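Local coordinates for Lin1840 protein (Listeria innocua serovar 6a, PDB 4ZOC), which probably hydrolyses terminal, non-reducing beta-D-glucosyl residues with release of beta-D-glucose, as part of beta-1,2-glucan metabolism, at residues 437-442 / 468-473; 396-401 / 484-489; 479-484 / 512-517; 403-408 / 530-535. The protein carries 2 engineered substitutions. All blocks are in the same frame, centred on the assembly; numbering follows the deposited sequence. Where two conformers were deposited one is given.

Interaction 1: 437-442 / 468-473; sequences TEYTEL and NEWGGE. With BGC (beta-D-glucopyranose), chain G.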
# COMPACT_ATOMS: atom_id res chain seq x y z
N THR A 437 -36.02 7.29 0.22
CA THR A 437 -35.61 6.63 -0.99
C THR A 437 -34.78 5.45 -0.58
O THR A 437 -34.40 5.34 0.61
CB THR A 437 -34.77 7.54 -1.93
OG1 THR A 437 -33.56 7.97 -1.30
CG2 THR A 437 -35.57 8.74 -2.35
N GLU A 438 -34.52 4.56 -1.53
CA GLU A 438 -33.73 3.35 -1.31
C GLU A 438 -32.23 3.65 -1.32
O GLU A 438 -31.77 4.63 -1.94
CB GLU A 438 -34.05 2.30 -2.36
CG GLU A 438 -35.47 1.72 -2.30
CD GLU A 438 -35.65 0.64 -3.32
OE1 GLU A 438 -35.75 0.93 -4.53
OE2 GLU A 438 -35.61 -0.53 -2.91
N TYR A 439 -31.45 2.82 -0.63
CA TYR A 439 -29.99 3.03 -0.59
C TYR A 439 -29.29 2.99 -1.94
O TYR A 439 -28.26 3.67 -2.10
CB TYR A 439 -29.36 1.96 0.30
CG TYR A 439 -29.48 2.21 1.79
CD1 TYR A 439 -30.61 1.83 2.50
CD2 TYR A 439 -28.50 2.92 2.46
CE1 TYR A 439 -30.71 2.00 3.85
CE2 TYR A 439 -28.58 3.10 3.81
CZ TYR A 439 -29.72 2.65 4.51
OH TYR A 439 -29.77 2.81 5.85
N THR A 440 -29.79 2.20 -2.89
CA THR A 440 -29.04 2.01 -4.14
C THR A 440 -29.82 2.36 -5.43
O THR A 440 -29.37 2.07 -6.52
CB THR A 440 -28.53 0.55 -4.22
OG1 THR A 440 -29.65 -0.35 -4.39
CG2 THR A 440 -27.76 0.17 -2.97
N GLU A 441 -31.01 2.94 -5.30
CA GLU A 441 -31.85 3.20 -6.47
C GLU A 441 -32.25 4.68 -6.45
O GLU A 441 -32.30 5.32 -5.38
CB GLU A 441 -33.12 2.28 -6.44
CG GLU A 441 -32.93 0.76 -6.39
CD GLU A 441 -32.37 0.20 -7.65
OE1 GLU A 441 -32.03 1.05 -8.57
OE2 GLU A 441 -32.15 -1.04 -7.70
N LEU A 442 -32.54 5.23 -7.62
CA LEU A 442 -33.22 6.51 -7.76
C LEU A 442 -34.18 6.39 -8.93
O LEU A 442 -33.76 6.45 -10.12
CB LEU A 442 -32.20 7.67 -8.01
CG LEU A 442 -32.84 9.03 -8.17
CD1 LEU A 442 -33.62 9.41 -6.91
CD2 LEU A 442 -31.82 10.09 -8.48
N ASN A 468 -24.93 -0.28 7.44
CA ASN A 468 -23.76 -0.63 8.29
C ASN A 468 -23.04 -1.87 7.78
O ASN A 468 -21.82 -1.98 7.94
CB ASN A 468 -24.06 -0.73 9.80
CG ASN A 468 -24.57 -2.07 10.21
OD1 ASN A 468 -23.86 -3.07 10.16
ND2 ASN A 468 -25.83 -2.12 10.55
N GLU A 469 -23.76 -2.77 7.10
CA GLU A 469 -23.12 -4.03 6.63
C GLU A 469 -22.10 -3.81 5.50
O GLU A 469 -21.40 -4.73 5.09
CB GLU A 469 -24.19 -5.00 6.13
CG GLU A 469 -24.93 -4.51 4.92
CD GLU A 469 -25.97 -5.49 4.39
OE1 GLU A 469 -26.96 -5.71 5.04
OE2 GLU A 469 -25.82 -6.06 3.33
N TRP A 470 -22.01 -2.59 4.99
CA TRP A 470 -20.97 -2.28 4.01
C TRP A 470 -19.62 -1.98 4.64
O TRP A 470 -18.69 -1.73 3.94
CB TRP A 470 -21.42 -1.15 3.16
CG TRP A 470 -22.68 -1.44 2.34
CD1 TRP A 470 -23.20 -2.64 2.07
CD2 TRP A 470 -23.52 -0.48 1.67
NE1 TRP A 470 -24.33 -2.52 1.35
CE2 TRP A 470 -24.59 -1.20 1.09
CE3 TRP A 470 -23.50 0.93 1.59
CZ2 TRP A 470 -25.61 -0.60 0.33
CZ3 TRP A 470 -24.55 1.58 0.83
CH2 TRP A 470 -25.60 0.79 0.21
N GLY A 471 -19.57 -2.02 5.98
CA GLY A 471 -18.36 -1.89 6.75
C GLY A 471 -18.36 -2.92 7.87
O GLY A 471 -19.11 -3.90 7.84
N GLY A 472 -17.51 -2.68 8.83
CA GLY A 472 -17.25 -3.67 9.86
C GLY A 472 -16.39 -4.81 9.35
O GLY A 472 -15.74 -4.72 8.31
N GLU A 473 -16.31 -5.90 10.12
CA GLU A 473 -15.50 -7.00 9.69
C GLU A 473 -15.97 -7.63 8.32
O GLU A 473 -17.15 -7.92 8.13
CB GLU A 473 -15.42 -8.07 10.76
CG GLU A 473 -14.57 -9.30 10.37
CD GLU A 473 -14.55 -10.40 11.45
OE1 GLU A 473 -15.10 -10.13 12.58
OE2 GLU A 473 -14.02 -11.51 11.19
C2 BGC G . -17.89 -15.64 12.56
C3 BGC G . -16.35 -15.36 12.43
C4 BGC G . -15.96 -13.90 12.86
C5 BGC G . -16.60 -13.67 14.25
C6 BGC G . -16.25 -12.29 14.71
C1 BGC G . -18.27 -15.37 13.97
O1 BGC G . -19.67 -15.69 14.18
O2 BGC G . -18.21 -16.99 12.22
O3 BGC G . -15.93 -15.63 11.07
O4 BGC G . -14.50 -13.64 12.82
O5 BGC G . -18.02 -14.00 14.26
O6 BGC G . -16.90 -11.37 13.84
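The rings of Y439 and W470 meet obliquely, neither stacked nor edge-to-face: the phenol and the indole six-membered ring have centroids 6.0 Å apart and planes at 80°. What touches is the far corner of the indole. W470 CH2 lies 3.9 Å from Y439 CB and equally 3.9 Å from T440 CG2, so one ring atom bridges two consecutive residues, and the threonine methyl also reaches W470 CZ2. With its CG anti to the carbonyl carbon, W470 projects its ring from a short 3-10 turn toward them. Y439 OH is hydrogen-bonded to S402. A small, partly solvent-accessible apolar patch results, without a hydrogen bond between the two segments.

E473, well away from the W470 contact, faces the ligand. Its chain is fully extended and presents both carboxylate oxygens to the beta-D-glucopyranose: the sugar O6 donates to E473 OE1 at 2.5 Å and O4 donates to E473 OE2 at 2.7 Å. Y205 also binds this carboxylate, and R572 of the second subunit bonds to the sugar.

In the C-terminal domain, 437-442 leads from strand 432-436 at the sheet edge into helix 444-456, whereas 468-473 follows strand 459-465 on the way to helix 484-494; strand 393-397 runs between those two strands.

Interaction 2: 396-401 / 484-489; sequences VGPLAT and EAQYQL
Two different first torsions, one helical turn apart on the same face, bring Q486 and L489 to the segment 396-401. In Q486 the CG stands anti to the carbonyl carbon (chi1 -61°) and the chain then runs extended, which delivers the amide to the ring of P398. L489 takes the other course: its CG is anti to the backbone N (chi1 178°), aiming the branch at G397 and P398.

P398 CG sits over the face of the Q486 amide, 3.6 Å from Q486 CD and at almost the same separation from both ends of the group, 3.7 Å from OE1 and 3.8 Å from NE2. The amide can serve as a flat packing surface because its polar ends are engaged: OE1 accepts from G465 N, and NE2 reaches Y439 O. These two bonds fix the rotation about the last torsion. Next to it, L489 points its CD2 methyl at the proline ring, 4.2 Å from P398 CD, and the same methyl also rests 3.9 Å from G397 CA, where glycine offers only its backbone. G397 opens a type I beta turn that ends at A400, closed by a bond from A400 N to G397 O.

This fully buried packing belongs to the alpha/beta sandwich of the family 3 C-terminal domain. Strand 393-397 lies between strands 459-465 and 432-436, bonded to both through its backbone, and helix 484-494 lies against this sheet, with L489 also touching L462 and Q486 touching L464.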
# COMPACT_ATOMS: atom_id res chain seq x y z
N VAL A 396 -35.14 14.29 2.78
CA VAL A 396 -35.19 13.31 1.72
C VAL A 396 -33.97 12.38 1.71
O VAL A 396 -32.89 12.79 2.14
CB VAL A 396 -35.39 13.94 0.33
CG1 VAL A 396 -36.56 14.97 0.31
CG2 VAL A 396 -34.21 14.68 -0.07
N GLY A 397 -34.16 11.18 1.17
CA GLY A 397 -33.09 10.25 0.98
C GLY A 397 -33.13 8.98 1.77
O GLY A 397 -34.08 8.72 2.48
N PRO A 398 -32.10 8.15 1.61
CA PRO A 398 -32.11 6.83 2.24
C PRO A 398 -31.92 6.77 3.73
O PRO A 398 -32.34 5.74 4.32
CB PRO A 398 -31.02 6.09 1.51
CG PRO A 398 -30.10 7.13 1.01
CD PRO A 398 -30.97 8.31 0.70
N LEU A 399 -31.40 7.83 4.32
CA LEU A 399 -31.21 7.98 5.77
C LEU A 399 -32.34 8.84 6.41
O LEU A 399 -32.30 9.14 7.62
CB LEU A 399 -29.81 8.51 6.15
CG LEU A 399 -28.77 7.42 6.42
CD1 LEU A 399 -29.09 6.72 7.76
CD2 LEU A 399 -28.77 6.40 5.27
N ALA A 400 -33.38 9.20 5.62
CA ALA A 400 -34.47 10.02 6.14
C ALA A 400 -35.26 9.24 7.24
O ALA A 400 -35.56 9.77 8.30
CB ALA A 400 -35.44 10.39 5.05
N THR A 401 -35.56 8.00 6.92
CA THR A 401 -36.31 7.13 7.81
C THR A 401 -35.60 5.86 8.19
O THR A 401 -36.13 5.11 9.06
CB THR A 401 -37.67 6.71 7.20
OG1 THR A 401 -37.50 5.82 6.10
CG2 THR A 401 -38.46 7.93 6.76
N GLU A 484 -23.92 4.83 -6.52
CA GLU A 484 -23.99 5.99 -7.42
C GLU A 484 -25.37 6.68 -7.42
O GLU A 484 -25.45 7.89 -7.64
CB GLU A 484 -23.56 5.56 -8.81
CG GLU A 484 -23.49 6.69 -9.78
CD GLU A 484 -22.42 7.74 -9.48
OE1 GLU A 484 -21.45 7.41 -8.67
OE2 GLU A 484 -22.55 8.84 -10.18
N ALA A 485 -26.46 5.94 -7.13
CA ALA A 485 -27.78 6.52 -6.98
C ALA A 485 -27.85 7.64 -5.97
O ALA A 485 -28.64 8.57 -6.12
CB ALA A 485 -28.78 5.44 -6.63
N GLN A 486 -27.02 7.58 -4.91
CA GLN A 486 -26.99 8.65 -3.95
C GLN A 486 -26.29 9.91 -4.45
O GLN A 486 -26.74 10.99 -4.18
CB GLN A 486 -26.38 8.19 -2.62
CG GLN A 486 -27.21 7.04 -2.01
CD GLN A 486 -26.85 6.77 -0.57
OE1 GLN A 486 -26.50 7.68 0.18
NE2 GLN A 486 -26.93 5.50 -0.16
N TYR A 487 -25.21 9.78 -5.19
CA TYR A 487 -24.61 10.93 -5.85
C TYR A 487 -25.58 11.48 -6.89
O TYR A 487 -25.72 12.72 -6.99
CB TYR A 487 -23.26 10.62 -6.51
CG TYR A 487 -22.19 10.15 -5.55
CD1 TYR A 487 -21.42 11.05 -4.89
CD2 TYR A 487 -21.94 8.79 -5.34
CE1 TYR A 487 -20.43 10.66 -4.00
CE2 TYR A 487 -20.99 8.38 -4.42
CZ TYR A 487 -20.22 9.31 -3.79
OH TYR A 487 -19.22 8.84 -2.92
N GLN A 488 -26.30 10.62 -7.60
CA GLN A 488 -27.31 11.11 -8.55
C GLN A 488 -28.41 11.89 -7.83
O GLN A 488 -28.92 12.87 -8.36
CB GLN A 488 -27.92 9.97 -9.40
CG GLN A 488 -26.93 9.23 -10.30
CD GLN A 488 -27.47 7.86 -10.71
OE1 GLN A 488 -28.63 7.48 -10.40
NE2 GLN A 488 -26.67 7.13 -11.44
N LEU A 489 -28.85 11.40 -6.70
CA LEU A 489 -29.84 12.13 -5.89
C LEU A 489 -29.36 13.48 -5.46
O LEU A 489 -30.10 14.46 -5.56
CB LEU A 489 -30.30 11.24 -4.67
CG LEU A 489 -31.27 11.85 -3.70
CD1 LEU A 489 -32.56 12.32 -4.38
CD2 LEU A 489 -31.62 10.82 -2.58

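Interaction 3: 479-484 / 512-517; sequences TIRLPE and VKELAE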
# COMPACT_ATOMS: atom_id res chain seq x y z
N THR A 479 -13.84 0.52 -3.91
CA THR A 479 -14.06 1.93 -4.23
C THR A 479 -14.86 2.57 -3.11
O THR A 479 -15.97 2.12 -2.74
CB THR A 479 -14.82 2.07 -5.56
OG1 THR A 479 -14.07 1.38 -6.58
CG2 THR A 479 -15.08 3.47 -5.92
N ILE A 480 -14.26 3.57 -2.49
CA ILE A 480 -14.86 4.16 -1.29
C ILE A 480 -15.86 5.28 -1.64
O ILE A 480 -15.66 6.48 -1.31
CB ILE A 480 -13.77 4.67 -0.30
CG1 ILE A 480 -12.79 5.60 -0.98
CG2 ILE A 480 -13.04 3.47 0.28
CD1 ILE A 480 -12.30 6.67 -0.03
N ARG A 481 -16.94 4.83 -2.26
CA ARG A 481 -18.04 5.65 -2.72
C ARG A 481 -19.35 5.09 -2.20
O ARG A 481 -19.46 3.91 -1.95
CB ARG A 481 -18.03 5.74 -4.25
CG ARG A 481 -16.97 6.62 -4.82
CD ARG A 481 -17.06 6.61 -6.32
NE ARG A 481 -18.23 7.30 -6.85
CZ ARG A 481 -18.28 8.60 -7.09
NH1 ARG A 481 -17.30 9.39 -6.72
NH2 ARG A 481 -19.38 9.15 -7.61
N LEU A 482 -20.33 5.98 -2.00
CA LEU A 482 -21.68 5.57 -1.80
C LEU A 482 -22.19 5.00 -3.10
O LEU A 482 -21.53 5.15 -4.16
CB LEU A 482 -22.54 6.82 -1.46
CG LEU A 482 -22.34 7.60 -0.18
CD1 LEU A 482 -23.17 8.82 -0.18
CD2 LEU A 482 -22.74 6.75 0.98
N PRO A 483 -23.28 4.28 -3.05
CA PRO A 483 -23.95 3.87 -4.30
C PRO A 483 -24.15 5.03 -5.23
O PRO A 483 -24.47 6.17 -4.77
CB PRO A 483 -25.25 3.24 -3.84
CG PRO A 483 -25.02 2.82 -2.41
CD PRO A 483 -23.99 3.77 -1.85
N GLU A 484 -23.92 4.83 -6.52
CA GLU A 484 -23.99 5.99 -7.42
C GLU A 484 -25.37 6.68 -7.42
O GLU A 484 -25.45 7.89 -7.64
CB GLU A 484 -23.56 5.56 -8.81
CG GLU A 484 -23.49 6.69 -9.78
CD GLU A 484 -22.42 7.74 -9.48
OE1 GLU A 484 -21.45 7.41 -8.67
OE2 GLU A 484 -22.55 8.84 -10.18
N VAL A 512 -16.26 12.39 -1.04
CA VAL A 512 -17.34 13.30 -0.80
C VAL A 512 -17.26 14.59 -1.63
O VAL A 512 -18.13 15.52 -1.45
CB VAL A 512 -17.55 13.59 0.70
CG1 VAL A 512 -17.87 12.32 1.47
CG2 VAL A 512 -16.41 14.42 1.27
N LYS A 513 -16.25 14.72 -2.50
CA LYS A 513 -16.10 15.92 -3.26
C LYS A 513 -17.44 16.30 -4.02
O LYS A 513 -17.90 17.48 -3.96
CB LYS A 513 -14.92 15.82 -4.24
CG LYS A 513 -14.84 16.93 -5.29
CD LYS A 513 -13.56 16.81 -6.16
CE LYS A 513 -13.51 18.11 -7.02
NZ LYS A 513 -12.21 18.22 -7.64
N GLU A 514 -18.07 15.30 -4.63
CA GLU A 514 -19.32 15.55 -5.41
C GLU A 514 -20.46 15.92 -4.50
O GLU A 514 -21.36 16.64 -4.92
CB GLU A 514 -19.71 14.34 -6.22
CG GLU A 514 -18.68 14.07 -7.31
CD GLU A 514 -18.76 12.65 -7.82
OE1 GLU A 514 -19.87 12.15 -8.07
OE2 GLU A 514 -17.70 12.02 -7.98
N LEU A 515 -20.40 15.55 -3.20
CA LEU A 515 -21.45 15.95 -2.28
C LEU A 515 -21.24 17.36 -1.81
O LEU A 515 -22.17 18.13 -1.79
CB LEU A 515 -21.51 14.96 -1.11
CG LEU A 515 -21.72 13.51 -1.52
CD1 LEU A 515 -21.70 12.59 -0.31
CD2 LEU A 515 -22.95 13.22 -2.33
N ALA A 516 -20.00 17.69 -1.44
CA ALA A 516 -19.68 19.03 -0.98
C ALA A 516 -20.01 20.04 -2.06
O ALA A 516 -20.51 21.14 -1.77
CB ALA A 516 -18.22 19.14 -0.64
N GLU A 517 -19.70 19.68 -3.28
CA GLU A 517 -20.02 20.58 -4.43
C GLU A 517 -21.54 20.68 -4.84
O GLU A 517 -21.91 21.57 -5.60
CB GLU A 517 -19.14 20.22 -5.62
CG GLU A 517 -17.68 20.60 -5.31
CD GLU A 517 -16.66 20.25 -6.38
OE1 GLU A 517 -17.07 19.70 -7.45
OE2 GLU A 517 -15.43 20.51 -6.09
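R481 and E514 cross at about a right angle and join end-on, the two terminal nitrogens of the arginine taking one carboxylate oxygen each. R481 NH1 gives a bond of 2.9 Å to E514 OE2, while R481 NH2 reaches E514 OE1 at 3.1 Å and nearly straight (169°). Both oxygens lie close to the guanidinium plane, yet the carboxylate is tilted 33° against it, so OE2 is met from above its own plane and OE1 on its syn side but also out of plane. A bend at chi3 (70°) folds the arginine so that its tip also serves its own segment: NH2 donates to the syn lone pair of E484 OE1 at 2.9 Å. Two acids thus share one nitrogen, and the arginine probably offsets their mutual repulsion, E484 OE2 and E514 OE1 being 4.8 Å apart. E511 adds a further salt bridge to NH1, and Y487 a cation-pi contact.

Beneath, L482 and L515 meet obliquely by single methyls, CD1 to CD1 at 4.0 Å.

R481, E484 and E514 form a salt-bridge network over a buried leucine pair, joining helix 484-494, with P483 at its N-cap position, to helix 513-517 in the family 3 C-terminal domain.

Interaction 4: 403-408 / 530-535; sequences PDILGG and TEAGRV
In the C-terminal domain, I405 and A532 make the apolar contact between the loop after strand 393-397 and the start of helix 532-541. The alanine methyl nestles against the isoleucine: A532 CB is 3.6 Å from I405 CB, 3.7 Å from I405 CG1 and 3.8 Å from I405 CD1. Such a run is possible because CG1 stands between the backbone N and the carbonyl carbon (chi1 41°) and CD1 folds round the same methyl.

A second kind of contact sets side chain against backbone. L406 CD2 lies 3.5 Å from T530 N and 3.7 Å from T530 CA, whereas T530 OG1, which accepts a hydrogen bond from V99 N, is only loosely approached.

Polar bonds hold the partner segment in shape. R534 NH1 donates almost straight (171°) to E531 OE1 at 3.1 Å, on its syn side. R364 binds the same glutamate, and E427 binds R534. E531 stands at the N-cap position of the helix.

The ion pairs probably help to fix the helix start, a backbone bond of I405 with G529 ties the loop close by, and aliphatic side chains fit, buried, against a methyl and backbone without a hydrogen bond between the segments.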
# COMPACT_ATOMS: atom_id res chain seq x y z
N PRO A 403 -33.84 2.96 9.94
CA PRO A 403 -33.44 2.72 11.34
C PRO A 403 -31.99 2.28 11.52
O PRO A 403 -31.53 2.13 12.67
CB PRO A 403 -34.37 1.59 11.81
CG PRO A 403 -34.80 0.92 10.53
CD PRO A 403 -34.71 1.90 9.40
N ASP A 404 -31.26 2.11 10.41
CA ASP A 404 -29.87 1.63 10.44
C ASP A 404 -28.90 2.79 10.74
O ASP A 404 -28.11 3.26 9.87
CB ASP A 404 -29.54 0.92 9.15
CG ASP A 404 -28.17 0.23 9.17
OD1 ASP A 404 -27.49 0.13 10.23
OD2 ASP A 404 -27.76 -0.17 8.07
N ILE A 405 -28.94 3.24 11.97
CA ILE A 405 -28.07 4.36 12.47
C ILE A 405 -27.28 4.03 13.71
O ILE A 405 -26.61 4.91 14.24
CB ILE A 405 -28.85 5.71 12.72
CG1 ILE A 405 -30.20 5.48 13.37
CG2 ILE A 405 -29.10 6.42 11.37
CD1 ILE A 405 -30.13 4.88 14.75
N LEU A 406 -27.27 2.74 14.12
CA LEU A 406 -26.58 2.31 15.35
C LEU A 406 -25.16 1.93 15.08
O LEU A 406 -24.37 1.90 16.02
CB LEU A 406 -27.26 1.14 16.04
CG LEU A 406 -28.77 1.35 16.41
CD1 LEU A 406 -29.32 0.12 17.10
CD2 LEU A 406 -28.94 2.58 17.24
N GLY A 407 -24.81 1.71 13.83
CA GLY A 407 -23.45 1.34 13.44
C GLY A 407 -23.19 -0.10 13.38
O GLY A 407 -23.89 -0.89 13.95
N GLY A 408 -22.10 -0.45 12.74
CA GLY A 408 -21.56 -1.78 12.81
C GLY A 408 -20.98 -2.09 14.19
O GLY A 408 -20.81 -1.21 15.06
N THR A 530 -27.78 5.18 19.36
CA THR A 530 -29.14 5.20 19.79
C THR A 530 -29.81 6.54 19.69
O THR A 530 -30.99 6.61 19.30
CB THR A 530 -29.22 4.63 21.25
OG1 THR A 530 -28.76 3.23 21.25
CG2 THR A 530 -30.63 4.72 21.80
N GLU A 531 -29.06 7.62 19.92
CA GLU A 531 -29.69 8.93 19.89
C GLU A 531 -29.49 9.64 18.54
O GLU A 531 -29.66 10.93 18.48
CB GLU A 531 -29.17 9.79 21.06
CG GLU A 531 -29.64 9.27 22.41
CD GLU A 531 -31.10 9.52 22.67
OE1 GLU A 531 -31.50 10.68 22.75
OE2 GLU A 531 -31.82 8.54 22.88
N ALA A 532 -29.12 8.88 17.49
CA ALA A 532 -28.78 9.46 16.16
C ALA A 532 -29.66 10.66 15.67
O ALA A 532 -29.15 11.71 15.29
CB ALA A 532 -28.71 8.38 15.09
N GLY A 533 -30.98 10.50 15.67
CA GLY A 533 -31.82 11.56 15.13
C GLY A 533 -31.84 12.80 15.99
O GLY A 533 -32.14 13.89 15.48
N ARG A 534 -31.64 12.65 17.32
CA ARG A 534 -31.65 13.78 18.25
C ARG A 534 -30.33 14.49 18.11
O ARG A 534 -30.29 15.70 18.07
CB ARG A 534 -31.83 13.37 19.65
CG ARG A 534 -33.15 12.68 19.84
CD ARG A 534 -33.51 12.47 21.29
NE ARG A 534 -34.90 12.00 21.39
CZ ARG A 534 -35.33 10.92 22.06
NH1 ARG A 534 -34.53 10.04 22.64
NH2 ARG A 534 -36.61 10.65 22.09
N VAL A 535 -29.24 13.73 17.96
CA VAL A 535 -27.95 14.33 17.66
C VAL A 535 -28.03 15.23 16.39
O VAL A 535 -27.53 16.36 16.35
CB VAL A 535 -26.85 13.23 17.47
CG1 VAL A 535 -25.56 13.74 16.92
CG2 VAL A 535 -26.57 12.48 18.76

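How the interactions relate
All four contacts lie within the C-terminal domain. Interactions 1 and 2 have centres 10 Å apart and share a bond, Y439 O to Q486 NE2 at 3.0 Å. Interactions 2 and 3 hold E484 in common, and Y487 OH bonds to L482 N at 3.2 Å. P483 of interaction 3 packs on W470 of interaction 1, 3.4 Å between P483 CG and W470 CH2. Interaction 4 joins interaction 1 through N468 ND2 and D404 OD1, 2.8 Å apart, and interaction 2 through L399 on I405, but stays about 11 Å (nearest atoms) from interaction 3. Among the four, only interaction 1 includes a residue of the glucose pocket, E473.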